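Local coordinates for protein P43 (Trichuris muris, PDB 6QIX) that tethers to matrix and inhibits interleukin-13 function as the major secreted protein of the whipworm parasite, at residues A[35-39]-A[40-44]; A[238-242]-A[243-247]; A[289-292]-A[293-296]. All blocks are in the same frame, centred on the assembly; numbering follows the deposited sequence.

All three contacts in this disulfide-rich chain are turns of backbone at the start of a regular element, and they come in series along the sequence. Interaction 1 opens helix 39-49, interaction 2 leads into strand 246-252, and interaction 3 starts helix 292-310. The centres of interactions 1 and 2 lie about 33 Å apart, on opposite sides of the centre of the chain, and those of interactions 1 and 3 lie about 32 Å apart. Interactions 2 and 3 are closer, about 17 Å between centres and about 9 Å between nearest atoms, without touching. Both of these hold half-cystines, whose disulfides (C241-C281, C244-C344 and C290-C340) tie the starts of their elements to neighbouring strands.

Interaction 1 (A[35-39]-A[40-44]); sequences LWYPP and QHMYS. With ACT (acetate ion), chain D.
At the N-terminus of helix 39-49, Y37 and M42 meet in a Met-aromatic contact that joins the loop before the helix to its first turn. P38, preceded by a cis peptide bond, occupies the N-cap position, and its carbonyl O accepts from M42 N at 3.0 Å. One residue on, P39 O accepts from Y43 N at 2.7 Å in an almost straight bond, 172° at the hydrogen, so two successive helical bonds are in place at once. The side chain of M42 runs extended through chi1 and chi2 and then bends at chi3, -71°, which lays its methyl group back over the ring of Y37. M42 CE sits 3.8 Å from the centroid of the Y37 ring and only 12° off the normal, a CH-pi contact over the middle of one face; M42 SD approaches the same ring more obliquely. H41 takes a different route back to the loop: its ND1 lies 3.4 Å from W36 O, a weak hydrogen bond. Further along, S44 OG and S44 N both bind Q40 O, reaching it from opposite faces of the carbonyl plane. Y43 OH gives a hydrogen bond to an acetate oxygen, atom O, at 2.9 Å, and the ion, probably from the crystallisation liquor, is also held by R56 and Y145. Around this helix start, Y37 OH pairs with K155 and the Q40 amide spans R56 O and L58 N, while M42 packs on F79 and L35 on F81, both of strand 79-85.

Interaction 2 (A[238-242]-A[243-247]); sequences PEKCG and FCSFR
The chain reverses through a type I' beta turn from C241 to C244, with both central residues, G242 and F243, at positive phi and C244 N bound to C241 O at 3.0 Å. The bond is moderately bent, 154° at the hydrogen, and the donor stands 34° from the carbonyl plane. F243 carries its ring at a left-handed backbone position, phi 54°, and the ring stacks with that of Y347. At the far end of the turn C244 brings its own CB within 3.1 Å of C241 O, and C244 SG stands 3.6 Å from the same oxygen. Just outside the turn, K240 and S245 flank it, one on each arm. The aliphatic part of the lysine lies alongside the serine, K240 CD coming 3.4 Å from S245 OG and K240 CB 3.9 Å from S245 CB, before bends at chi3 and chi4 lead the ammonium group away. S245 OG itself is hydrogen-bonded to L201 O, and the backbone K240 O to T276 OG1. Both end residues of the turn are half-cystines: C241 is joined to C281 of strand 281-284 and C244 to C344 of strand 339-344. From here the turn delivers the chain into strand 246-252, antiparallel to strand 262-268.

Interaction 3 (A[289-292]-A[293-296]); sequences SCAF and PRVM
A chi1 of 57° sets F292 CG between the backbone N and the carbonyl carbon, which brings the ring over the proline that follows, while M296, whose CG is anti to its carbonyl carbon, turns its sulfur back toward the rim of the same ring. The result is a Met-aromatic contact at the ring edge in the first turn of helix 292-310, entered through an ST turn in which, in the conformer given, S289 OG accepts from A291 N at 3.1 Å. P293 CD lies 3.6 Å from the centroid of the F292 ring and 20° off its normal, a CH-pi contact over one face displaced toward the rim; the two side chains cross obliquely. M296 SD comes at the edge instead, close to the ring plane, 3.9 Å from F292 CD1, so that the phenyl group meets neighbours both above its plane and within it. The i to i+4 hydrogen bonds begin here: V295 N binds A291 O at 3.2 Å, in the carbonyl plane and nearly straight at 174°, and M296 N binds F292 O at 2.9 Å. The missing N-H of P293 costs nothing, because N-H groups of a helix's first turn have no carbonyl a turn earlier to bond. The disulfide from C290 to C340 ties the preceding loop to strand 339-344, and P293 rests on S331 and C333 of strand 331-336, while M296 reaches V230 and A231. R294 NH2 comes 4.2 Å from A291 CB, and V295 CG2 approaches A291 O to 3.5 Å.

Interaction 1 (A[35-39]-A[40-44])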
ATOM      1  N   LEU A  35      20.000  -5.312   7.181  1.00 27.77           N
ATOM      2  CA  LEU A  35      19.415  -3.975   7.121  1.00 27.28           C
ATOM      3  C   LEU A  35      18.274  -3.816   8.119  1.00 25.14           C
ATOM      4  O   LEU A  35      17.606  -4.777   8.484  1.00 24.78           O
ATOM      5  CB  LEU A  35      18.881  -3.675   5.714  1.00 25.24           C
ATOM      6  CG  LEU A  35      19.913  -3.739   4.597  1.00 28.42           C
ATOM      7  CD1 LEU A  35      19.264  -3.447   3.260  1.00 33.03           C
ATOM      8  CD2 LEU A  35      21.073  -2.780   4.838  1.00 28.43           C
ATOM      9  N   TRP A  36      18.012  -2.574   8.510  1.00 24.45           N
ATOM     10  CA  TRP A  36      16.969  -2.323   9.489  1.00 25.70           C
ATOM     11  C   TRP A  36      16.400  -0.921   9.312  1.00 27.63           C
ATOM     12  O   TRP A  36      16.864  -0.127   8.497  1.00 28.16           O
ATOM     13  CB  TRP A  36      17.498  -2.543  10.927  1.00 27.59           C
ATOM     14  CG  TRP A  36      16.409  -2.710  11.943  1.00 26.77           C
ATOM     15  CD1 TRP A  36      16.199  -1.956  13.062  1.00 25.72           C
ATOM     16  CD2 TRP A  36      15.356  -3.672  11.906  1.00 25.81           C
ATOM     17  NE1 TRP A  36      15.074  -2.403  13.741  1.00 24.55           N
ATOM     18  CE2 TRP A  36      14.537  -3.447  13.038  1.00 25.97           C
ATOM     19  CE3 TRP A  36      15.020  -4.700  11.032  1.00 26.02           C
ATOM     20  CZ2 TRP A  36      13.397  -4.198  13.294  1.00 25.76           C
ATOM     21  CZ3 TRP A  36      13.902  -5.468  11.316  1.00 24.99           C
ATOM     22  CH2 TRP A  36      13.104  -5.210  12.435  1.00 23.35           C
ATOM     23  N   TYR A  37      15.385  -0.632  10.103  1.00 27.15           N
ATOM     24  CA  TYR A  37      14.630   0.609  10.054  1.00 30.19           C
ATOM     25  C   TYR A  37      15.350   1.683  10.842  1.00 34.68           C
ATOM     26  O   TYR A  37      16.300   1.399  11.563  1.00 39.38           O
ATOM     27  CB  TYR A  37      13.231   0.343  10.603  1.00 32.05           C
ATOM     28  CG  TYR A  37      12.489  -0.656   9.732  1.00 32.64           C
ATOM     29  CD1 TYR A  37      11.791  -0.237   8.595  1.00 32.43           C
ATOM     30  CD2 TYR A  37      12.521  -2.026  10.018  1.00 30.14           C
ATOM     31  CE1 TYR A  37      11.151  -1.119   7.799  1.00 29.84           C
ATOM     32  CE2 TYR A  37      11.867  -2.929   9.221  1.00 29.67           C
ATOM     33  CZ  TYR A  37      11.184  -2.468   8.097  1.00 30.64           C
ATOM     34  OH  TYR A  37      10.525  -3.354   7.272  1.00 34.25           O
ATOM     35  N   PRO A  38      14.906   2.940  10.758  1.00 36.10           N
ATOM     36  CA  PRO A  38      13.708   3.451  10.084  1.00 34.21           C
ATOM     37  C   PRO A  38      13.692   3.386   8.542  1.00 32.91           C
ATOM     38  O   PRO A  38      14.740   3.152   7.922  1.00 33.16           O
ATOM     39  CB  PRO A  38      13.643   4.920  10.534  1.00 36.82           C
ATOM     40  CG  PRO A  38      15.020   5.243  11.083  1.00 39.98           C
ATOM     41  CD  PRO A  38      15.638   3.974  11.508  1.00 39.03           C
ATOM     42  N   PRO A  39      12.499   3.585   7.957  1.00 32.65           N
ATOM     43  CA  PRO A  39      12.356   3.436   6.490  1.00 32.25           C
ATOM     44  C   PRO A  39      13.365   4.251   5.697  1.00 30.79           C
ATOM     45  O   PRO A  39      13.976   3.751   4.739  1.00 29.52           O
ATOM     46  CB  PRO A  39      10.916   3.921   6.229  1.00 33.21           C
ATOM     47  CG  PRO A  39      10.210   3.595   7.548  1.00 33.28           C
ATOM     48  CD  PRO A  39      11.215   3.875   8.622  1.00 32.02           C
ATOM     49  N   GLN A  40      13.561   5.510   6.075  1.00 32.37           N
ATOM     50  CA  GLN A  40      14.529   6.337   5.352  1.00 32.02           C
ATOM     51  C   GLN A  40      15.914   5.695   5.357  1.00 33.56           C
ATOM     52  O   GLN A  40      16.607   5.671   4.333  1.00 33.01           O
ATOM     53  CB  GLN A  40      14.589   7.746   5.950  1.00 33.78           C
ATOM     54  CG  GLN A  40      15.563   8.672   5.204  1.00 33.48           C
ATOM     55  CD  GLN A  40      15.124   8.950   3.770  1.00 33.36           C
ATOM     56  OE1 GLN A  40      13.932   8.929   3.464  1.00 36.58           O
ATOM     57  NE2 GLN A  40      16.082   9.223   2.893  1.00 32.05           N
ATOM     58  N   HIS A  41      16.335   5.165   6.501  1.00 34.91           N
ATOM     59  CA  HIS A  41      17.649   4.532   6.578  1.00 35.18           C
ATOM     60  C   HIS A  41      17.717   3.274   5.723  1.00 33.03           C
ATOM     61  O   HIS A  41      18.707   3.053   5.014  1.00 35.28           O
ATOM     62  CB  HIS A  41      17.970   4.179   8.017  1.00 36.86           C
ATOM     63  CG  HIS A  41      19.282   3.495   8.185  1.00 42.09           C
ATOM     64  ND1 HIS A  41      19.390   2.182   8.590  1.00 47.07           N
ATOM     65  CD2 HIS A  41      20.544   3.941   7.996  1.00 45.72           C
ATOM     66  CE1 HIS A  41      20.672   1.860   8.677  1.00 49.19           C
ATOM     67  NE2 HIS A  41      21.390   2.906   8.305  1.00 48.83           N
ATOM     68  N   MET A  42      16.684   2.435   5.782  1.00 29.29           N
ATOM     69  CA  MET A  42      16.684   1.224   4.966  1.00 27.06           C
ATOM     70  C   MET A  42      16.650   1.573   3.480  1.00 29.44           C
ATOM     71  O   MET A  42      17.369   0.970   2.677  1.00 30.89           O
ATOM     72  CB  MET A  42      15.504   0.319   5.354  1.00 26.23           C
ATOM     73  CG  MET A  42      15.373  -0.938   4.504  1.00 25.97           C
ATOM     74  SD  MET A  42      13.949  -1.955   4.975  1.00 29.21           S
ATOM     75  CE  MET A  42      14.575  -2.561   6.551  1.00 28.68           C
ATOM     76  N   TYR A  43      15.819   2.547   3.093  1.00 30.81           N
ATOM     77  CA  TYR A  43      15.810   2.997   1.702  1.00 30.62           C
ATOM     78  C   TYR A  43      17.189   3.515   1.282  1.00 31.88           C
ATOM     79  O   TYR A  43      17.656   3.241   0.164  1.00 32.67           O
ATOM     80  CB  TYR A  43      14.740   4.077   1.530  1.00 30.83           C
ATOM     81  CG  TYR A  43      14.969   4.953   0.327  1.00 31.25           C
ATOM     82  CD1 TYR A  43      14.769   4.462  -0.943  1.00 30.90           C
ATOM     83  CD2 TYR A  43      15.394   6.270   0.458  1.00 32.64           C
ATOM     84  CE1 TYR A  43      14.978   5.275  -2.077  1.00 34.21           C
ATOM     85  CE2 TYR A  43      15.621   7.064  -0.639  1.00 35.74           C
ATOM     86  CZ  TYR A  43      15.414   6.566  -1.903  1.00 36.84           C
ATOM     87  OH  TYR A  43      15.614   7.362  -2.988  1.00 40.80           O
ATOM     88  N   SER A  44      17.856   4.261   2.170  1.00 31.20           N
ATOM     89  CA  SER A  44      19.185   4.791   1.860  1.00 33.77           C
ATOM     90  C   SER A  44      20.167   3.667   1.556  1.00 32.29           C
ATOM     91  O   SER A  44      20.946   3.746   0.600  1.00 32.73           O
ATOM     92  CB  SER A  44      19.701   5.628   3.032  1.00 40.15           C
ATOM     93  OG  SER A  44      19.053   6.895   3.070  1.00 48.36           O
TER
HETATM   94  C   ACT D 402      14.504   4.950  -6.162  1.00 40.38           C
HETATM   95  O   ACT D 402      14.649   5.848  -5.315  1.00 38.43           O
HETATM   96  OXT ACT D 402      13.605   4.828  -7.033  1.00 42.97           O
HETATM   97  CH3 ACT D 402      15.552   3.819  -6.076  1.00 44.12           C

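Interaction 2 (A[238-242]-A[243-247])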
ATOM      1  N   PRO A 238     -18.973  15.120  -7.723  1.00 31.07           N
ATOM      2  CA  PRO A 238     -18.725  15.674  -9.057  1.00 27.65           C
ATOM      3  C   PRO A 238     -18.311  14.603 -10.049  1.00 24.74           C
ATOM      4  O   PRO A 238     -18.134  13.445  -9.669  1.00 26.31           O
ATOM      5  CB  PRO A 238     -17.586  16.665  -8.822  1.00 28.80           C
ATOM      6  CG  PRO A 238     -16.821  16.083  -7.703  1.00 30.41           C
ATOM      7  CD  PRO A 238     -17.852  15.401  -6.804  1.00 32.88           C
ATOM      8  N   GLU A 239     -18.140  14.984 -11.316  1.00 23.77           N
ATOM      9  CA  GLU A 239     -17.545  14.071 -12.276  1.00 20.91           C
ATOM     10  C   GLU A 239     -16.145  13.635 -11.820  1.00 19.10           C
ATOM     11  O   GLU A 239     -15.428  14.363 -11.109  1.00 19.56           O
ATOM     12  CB  GLU A 239     -17.443  14.718 -13.655  1.00 26.00           C
ATOM     13  CG  GLU A 239     -18.759  15.213 -14.226  1.00 38.62           C
ATOM     14  CD  GLU A 239     -18.531  15.905 -15.539  1.00 48.06           C
ATOM     15  OE1 GLU A 239     -19.117  15.458 -16.561  1.00 51.76           O
ATOM     16  OE2 GLU A 239     -17.737  16.887 -15.529  1.00 51.23           O
ATOM     17  N   LYS A 240     -15.744  12.466 -12.321  1.00 17.52           N
ATOM     18  CA  LYS A 240     -14.430  11.887 -12.057  1.00 14.76           C
ATOM     19  C   LYS A 240     -13.355  12.952 -12.171  1.00 18.43           C
ATOM     20  O   LYS A 240     -13.305  13.691 -13.156  1.00 18.48           O
ATOM     21  CB  LYS A 240     -14.151  10.749 -13.047  1.00 14.34           C
ATOM     22  CG  LYS A 240     -14.996   9.532 -12.809  1.00 16.44           C
ATOM     23  CD  LYS A 240     -14.757   8.469 -13.954  1.00 22.50           C
ATOM     24  CE  LYS A 240     -15.490   8.846 -15.208  1.00 32.57           C
ATOM     25  NZ  LYS A 240     -16.905   8.328 -15.172  1.00 41.69           N
ATOM     26  N   CYS A 241     -12.508  13.040 -11.142  1.00 14.36           N
ATOM     27  CA  CYS A 241     -11.550  14.126 -11.075  1.00 14.97           C
ATOM     28  C   CYS A 241     -10.426  13.777 -10.114  1.00 17.99           C
ATOM     29  O   CYS A 241     -10.519  12.821  -9.339  1.00 15.50           O
ATOM     30  CB  CYS A 241     -12.226  15.424 -10.600  1.00 17.96           C
ATOM     31  SG  CYS A 241     -13.083  15.166  -8.987  1.00 17.05           S
ATOM     32  N   GLY A 242      -9.359  14.594 -10.160  1.00 14.34           N
ATOM     33  CA  GLY A 242      -8.347  14.604  -9.116  1.00 15.40           C
ATOM     34  C   GLY A 242      -7.364  13.446  -9.103  1.00 13.84           C
ATOM     35  O   GLY A 242      -6.661  13.249  -8.085  1.00 13.53           O
ATOM     36  N   PHE A 243      -7.299  12.674 -10.199  1.00 13.36           N
ATOM     37  CA  PHE A 243      -6.674  11.361 -10.197  1.00 13.82           C
ATOM     38  C   PHE A 243      -7.265  10.451  -9.105  1.00 13.62           C
ATOM     39  O   PHE A 243      -6.612   9.502  -8.635  1.00 14.61           O
ATOM     40  CB  PHE A 243      -5.153  11.474 -10.057  1.00 13.72           C
ATOM     41  CG  PHE A 243      -4.482  12.229 -11.184  1.00 14.30           C
ATOM     42  CD1 PHE A 243      -4.087  11.586 -12.336  1.00 12.19           C
ATOM     43  CD2 PHE A 243      -4.282  13.601 -11.109  1.00 16.90           C
ATOM     44  CE1 PHE A 243      -3.509  12.287 -13.380  1.00 13.88           C
ATOM     45  CE2 PHE A 243      -3.669  14.295 -12.159  1.00 16.24           C
ATOM     46  CZ  PHE A 243      -3.287  13.619 -13.291  1.00 16.00           C
ATOM     47  N   CYS A 244      -8.521  10.695  -8.722  1.00 13.13           N
ATOM     48  CA  CYS A 244      -9.238   9.925  -7.701  1.00 13.45           C
ATOM     49  C   CYS A 244      -9.954   8.702  -8.284  1.00 14.15           C
ATOM     50  O   CYS A 244     -10.069   7.665  -7.603  1.00 13.82           O
ATOM     51  CB  CYS A 244     -10.237  10.853  -6.963  1.00 14.33           C
ATOM     52  SG  CYS A 244      -9.395  12.108  -5.973  1.00 14.76           S
ATOM     53  N   SER A 245     -10.444   8.808  -9.522  1.00 10.83           N
ATOM     54  CA  SER A 245     -10.974   7.631 -10.233  1.00 10.71           C
ATOM     55  C   SER A 245      -9.839   6.672 -10.569  1.00 12.62           C
ATOM     56  O   SER A 245      -8.707   7.074 -10.791  1.00 13.67           O
ATOM     57  CB  SER A 245     -11.712   8.081 -11.498  1.00 13.55           C
ATOM     58  OG  SER A 245     -12.377   6.995 -12.102  1.00 21.22           O
ATOM     59  N   PHE A 246     -10.142   5.371 -10.581  1.00 10.93           N
ATOM     60  CA  PHE A 246      -9.093   4.361 -10.701  1.00 10.38           C
ATOM     61  C   PHE A 246      -9.667   3.089 -11.282  1.00 10.23           C
ATOM     62  O   PHE A 246     -10.864   2.809 -11.154  1.00 11.78           O
ATOM     63  CB  PHE A 246      -8.427   4.031  -9.341  1.00 11.63           C
ATOM     64  CG  PHE A 246      -9.373   3.444  -8.340  1.00 11.07           C
ATOM     65  CD1 PHE A 246      -9.360   2.101  -8.090  1.00 11.98           C
ATOM     66  CD2 PHE A 246     -10.281   4.230  -7.668  1.00 13.68           C
ATOM     67  CE1 PHE A 246     -10.222   1.538  -7.177  1.00 13.45           C
ATOM     68  CE2 PHE A 246     -11.146   3.660  -6.760  1.00 16.53           C
ATOM     69  CZ  PHE A 246     -11.123   2.282  -6.542  1.00 15.51           C
ATOM     70  N   ARG A 247      -8.778   2.335 -11.902  1.00 12.26           N
ATOM     71  CA  ARG A 247      -9.039   0.992 -12.408  1.00 11.39           C
ATOM     72  C   ARG A 247      -8.470  -0.045 -11.457  1.00 11.22           C
ATOM     73  O   ARG A 247      -7.490   0.204 -10.755  1.00 13.60           O
ATOM     74  CB  ARG A 247      -8.416   0.803 -13.787  1.00 11.65           C
ATOM     75  CG  ARG A 247      -8.744   1.916 -14.782  1.00 10.29           C
ATOM     76  CD  ARG A 247      -7.871   1.747 -16.047  1.00 11.65           C
ATOM     77  NE  ARG A 247      -8.091   2.789 -17.057  1.00 14.10           N
ATOM     78  CZ  ARG A 247      -9.086   2.821 -17.951  1.00 14.02           C
ATOM     79  NH1 ARG A 247      -9.964   1.873 -17.980  1.00 15.16           N
ATOM     80  NH2 ARG A 247      -9.197   3.839 -18.820  1.00 15.31           N
TER

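Interaction 3 (A[289-292]-A[293-296])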
ATOM      1  N   SER A 289     -14.957  23.450   6.589  0.56 33.09           N
ATOM      2  CA  SER A 289     -13.590  22.987   6.428  0.56 29.98           C
ATOM      3  C   SER A 289     -13.483  21.976   5.283  0.56 28.03           C
ATOM      4  O   SER A 289     -14.475  21.480   4.747  0.56 26.62           O
ATOM      5  CB  SER A 289     -13.067  22.360   7.722  0.56 30.38           C
ATOM      6  OG  SER A 289     -13.296  20.971   7.722  0.56 30.25           O
ATOM      7  N   CYS A 290     -12.239  21.677   4.927  1.00 26.77           N
ATOM      8  CA  CYS A 290     -11.923  20.705   3.898  1.00 26.37           C
ATOM      9  C   CYS A 290     -11.359  19.446   4.508  1.00 29.24           C
ATOM     10  O   CYS A 290     -10.739  18.649   3.818  1.00 29.00           O
ATOM     11  CB  CYS A 290     -10.962  21.293   2.872  1.00 29.96           C
ATOM     12  SG  CYS A 290     -11.758  22.718   1.993  1.00 28.98           S
ATOM     13  N   ALA A 291     -11.574  19.260   5.799  1.00 29.54           N
ATOM     14  CA  ALA A 291     -11.063  18.098   6.482  1.00 31.31           C
ATOM     15  C   ALA A 291     -11.902  16.848   6.271  1.00 30.40           C
ATOM     16  O   ALA A 291     -11.437  15.758   6.613  1.00 31.46           O
ATOM     17  CB  ALA A 291     -10.989  18.431   7.965  1.00 35.45           C
ATOM     18  N   PHE A 292     -13.120  16.951   5.742  1.00 30.91           N
ATOM     19  CA  PHE A 292     -14.014  15.803   5.825  1.00 32.53           C
ATOM     20  C   PHE A 292     -13.497  14.573   5.082  1.00 34.29           C
ATOM     21  O   PHE A 292     -13.803  13.455   5.529  1.00 33.48           O
ATOM     22  CB  PHE A 292     -15.427  16.170   5.339  1.00 34.28           C
ATOM     23  CG  PHE A 292     -15.485  16.716   3.945  1.00 34.98           C
ATOM     24  CD1 PHE A 292     -15.807  15.902   2.868  1.00 38.17           C
ATOM     25  CD2 PHE A 292     -15.253  18.055   3.714  1.00 32.03           C
ATOM     26  CE1 PHE A 292     -15.866  16.431   1.568  1.00 38.63           C
ATOM     27  CE2 PHE A 292     -15.310  18.584   2.426  1.00 33.19           C
ATOM     28  CZ  PHE A 292     -15.613  17.750   1.359  1.00 36.60           C
ATOM     29  N   PRO A 293     -12.721  14.681   4.003  1.00 36.74           N
ATOM     30  CA  PRO A 293     -12.189  13.435   3.409  1.00 38.04           C
ATOM     31  C   PRO A 293     -11.326  12.641   4.377  1.00 38.97           C
ATOM     32  O   PRO A 293     -11.482  11.422   4.504  1.00 39.61           O
ATOM     33  CB  PRO A 293     -11.394  13.933   2.206  1.00 39.05           C
ATOM     34  CG  PRO A 293     -11.950  15.319   1.916  1.00 38.97           C
ATOM     35  CD  PRO A 293     -12.319  15.890   3.246  1.00 39.89           C
ATOM     36  N   ARG A 294     -10.409  13.299   5.085  1.00 39.95           N
ATOM     37  CA  ARG A 294      -9.568  12.569   6.031  1.00 41.37           C
ATOM     38  C   ARG A 294     -10.406  11.966   7.157  1.00 37.65           C
ATOM     39  O   ARG A 294     -10.207  10.800   7.554  1.00 35.66           O
ATOM     40  CB  ARG A 294      -8.490  13.490   6.592  1.00 47.82           C
ATOM     41  CG  ARG A 294      -7.508  12.783   7.515  1.00 59.11           C
ATOM     42  CD  ARG A 294      -7.554  13.342   8.938  1.00 67.68           C
ATOM     43  NE  ARG A 294      -7.186  14.756   8.998  1.00 76.28           N
ATOM     44  CZ  ARG A 294      -7.870  15.691   9.659  1.00 81.88           C
ATOM     45  NH1 ARG A 294      -8.980  15.377  10.325  1.00 82.75           N
ATOM     46  NH2 ARG A 294      -7.442  16.947   9.652  1.00 84.35           N
ATOM     47  N   VAL A 295     -11.341  12.749   7.694  1.00 35.73           N
ATOM     48  CA  VAL A 295     -12.212  12.248   8.751  1.00 31.05           C
ATOM     49  C   VAL A 295     -12.930  10.994   8.291  1.00 30.00           C
ATOM     50  O   VAL A 295     -13.037  10.002   9.044  1.00 28.50           O
ATOM     51  CB  VAL A 295     -13.216  13.324   9.189  1.00 28.29           C
ATOM     52  CG1 VAL A 295     -14.182  12.736  10.178  1.00 29.76           C
ATOM     53  CG2 VAL A 295     -12.466  14.533   9.755  1.00 30.14           C
ATOM     54  N   MET A 296     -13.435  11.008   7.050  1.00 28.81           N
ATOM     55  CA  MET A 296     -14.152   9.842   6.545  1.00 28.47           C
ATOM     56  C   MET A 296     -13.227   8.640   6.410  1.00 29.22           C
ATOM     57  O   MET A 296     -13.620   7.501   6.690  1.00 30.53           O
ATOM     58  CB  MET A 296     -14.791  10.152   5.189  1.00 30.32           C
ATOM     59  CG  MET A 296     -15.831  11.239   5.215  1.00 36.55           C
ATOM     60  SD  MET A 296     -15.809  12.058   3.608  1.00 47.28           S
ATOM     61  CE  MET A 296     -16.978  11.156   2.689  1.00 47.06           C
TER